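Local structure of RNA-binding protein, putative (Trypanosoma brucei, 6E4O) at residues A[15-18]-A[19-23]. The protein probably binds mRNA through its RNA recognition motif, the domain described here, and belongs to the kinetoplastid RNA-editing machinery as TbRGG2. Residues are numbered along the deposited sequence; the frame is centred on the assembly and turned at random.
Sequences TTWH and TLKDH
T16, W17 and H18 meet T19 to D22 across the first turn of helix 17-24, the first helix of the RNA recognition motif. T16 holds the N-cap position, but its side chain makes no capping bond. Its carbonyl oxygen accepts the L20 amide, N to O 3.2 Å. W17 O takes the K21 amide (O to N 2.8 Å) and H18 O the D22 amide, so the i to i+4 pattern starts at once. A water bridges the helix start: it accepts from T16 N at 3.0 Å and hydrogen-bonds T19 OG1 at 2.7 Å.

W17 and K21 run side by side next to strand 30-36, W17 on V35 and K21 on V30 and C33. The extended lysine brings CD to the indole edge, 3.7 Å from W17 CZ3. One face of the same indole carries H18 CB over its centre. W17 CG sits between its own backbone N and carbonyl carbon (chi1 77°), which turns the ring forward along the helix toward K21. The imidazole of H18 lies with one face over the T19 amide and hydroxyl. The D22 carboxylate plane stands nearly upright to that imidazole, 81° apart, with OD2 4.1 Å from H18 CD2, and its OD1 forms a salt bridge with R25.

The inner side faces the sheet. L20 packs on C33, A41 and V43. T15 and T19 both touch L63, while T15 OG1 hydrogen-bonds E64 and S12. With that hydroxyl engaged, T15 CG2 lies anti to its backbone N and meets T19 CG2 at 4.2 Å.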
# COMPACT_ATOMS: atom_id res chain seq x y z
N THR A 15 -10.52 -3.77 -5.76
CA THR A 15 -9.92 -3.41 -4.48
C THR A 15 -10.14 -1.95 -4.14
O THR A 15 -9.83 -1.07 -4.94
CB THR A 15 -8.43 -3.78 -4.42
OG1 THR A 15 -8.31 -5.20 -4.56
CG2 THR A 15 -7.83 -3.34 -3.09
N THR A 16 -10.68 -1.70 -2.95
CA THR A 16 -10.92 -0.33 -2.50
C THR A 16 -9.97 0.04 -1.36
O THR A 16 -9.21 -0.81 -0.88
CB THR A 16 -12.39 -0.13 -2.06
OG1 THR A 16 -12.66 -0.94 -0.92
CG2 THR A 16 -13.35 -0.52 -3.18
N TRP A 17 -10.02 1.29 -0.92
CA TRP A 17 -9.02 1.84 -0.01
C TRP A 17 -8.91 1.08 1.31
O TRP A 17 -7.80 0.81 1.78
CB TRP A 17 -9.24 3.34 0.24
CG TRP A 17 -10.35 3.64 1.19
CD1 TRP A 17 -11.66 3.86 0.88
CD2 TRP A 17 -10.25 3.71 2.62
NE1 TRP A 17 -12.39 4.08 2.02
CE2 TRP A 17 -11.55 4.00 3.10
CE3 TRP A 17 -9.20 3.58 3.53
CZ2 TRP A 17 -11.81 4.14 4.46
CZ3 TRP A 17 -9.47 3.72 4.87
CH2 TRP A 17 -10.77 4.00 5.33
N HIS A 18 -10.04 0.71 1.91
CA HIS A 18 -9.97 0.13 3.25
C HIS A 18 -9.39 -1.28 3.20
O HIS A 18 -8.71 -1.71 4.13
CB HIS A 18 -11.33 0.20 3.97
CG HIS A 18 -12.14 -1.05 3.85
ND1 HIS A 18 -12.97 -1.29 2.78
CD2 HIS A 18 -12.26 -2.12 4.67
CE1 HIS A 18 -13.57 -2.46 2.94
NE2 HIS A 18 -13.16 -2.98 4.09
N THR A 19 -9.64 -1.98 2.10
CA THR A 19 -9.03 -3.29 1.88
C THR A 19 -7.51 -3.19 1.73
O THR A 19 -6.77 -4.00 2.27
CB THR A 19 -9.65 -3.96 0.65
OG1 THR A 19 -11.05 -4.15 0.89
CG2 THR A 19 -8.99 -5.30 0.38
N LEU A 20 -7.06 -2.19 0.98
CA LEU A 20 -5.64 -1.93 0.84
C LEU A 20 -5.03 -1.55 2.17
O LEU A 20 -3.95 -2.02 2.54
CB LEU A 20 -5.39 -0.82 -0.18
CG LEU A 20 -3.92 -0.45 -0.35
CD1 LEU A 20 -3.11 -1.67 -0.77
CD2 LEU A 20 -3.78 0.66 -1.39
N LYS A 21 -5.74 -0.70 2.91
CA LYS A 21 -5.26 -0.28 4.22
C LYS A 21 -5.05 -1.49 5.13
O LYS A 21 -4.02 -1.61 5.78
CB LYS A 21 -6.22 0.71 4.87
CG LYS A 21 -5.80 1.13 6.27
CD LYS A 21 -6.78 2.12 6.87
CE LYS A 21 -6.42 2.49 8.30
NZ LYS A 21 -7.32 3.56 8.82
N ASP A 22 -6.03 -2.39 5.17
CA ASP A 22 -5.91 -3.57 6.02
C ASP A 22 -4.73 -4.44 5.61
O ASP A 22 -4.03 -5.00 6.47
CB ASP A 22 -7.20 -4.40 6.04
CG ASP A 22 -8.25 -3.82 6.97
OD1 ASP A 22 -7.89 -3.04 7.88
OD2 ASP A 22 -9.44 -4.16 6.79
N HIS A 23 -4.51 -4.58 4.31
CA HIS A 23 -3.38 -5.34 3.80
C HIS A 23 -2.06 -4.74 4.31
O HIS A 23 -1.15 -5.45 4.76
CB HIS A 23 -3.41 -5.38 2.27
CG HIS A 23 -2.33 -6.23 1.66
ND1 HIS A 23 -2.31 -7.60 1.78
CD2 HIS A 23 -1.26 -5.88 0.92
CE1 HIS A 23 -1.25 -8.07 1.14
NE2 HIS A 23 -0.60 -7.05 0.61
O HOH W 1 -11.99 -4.12 -1.65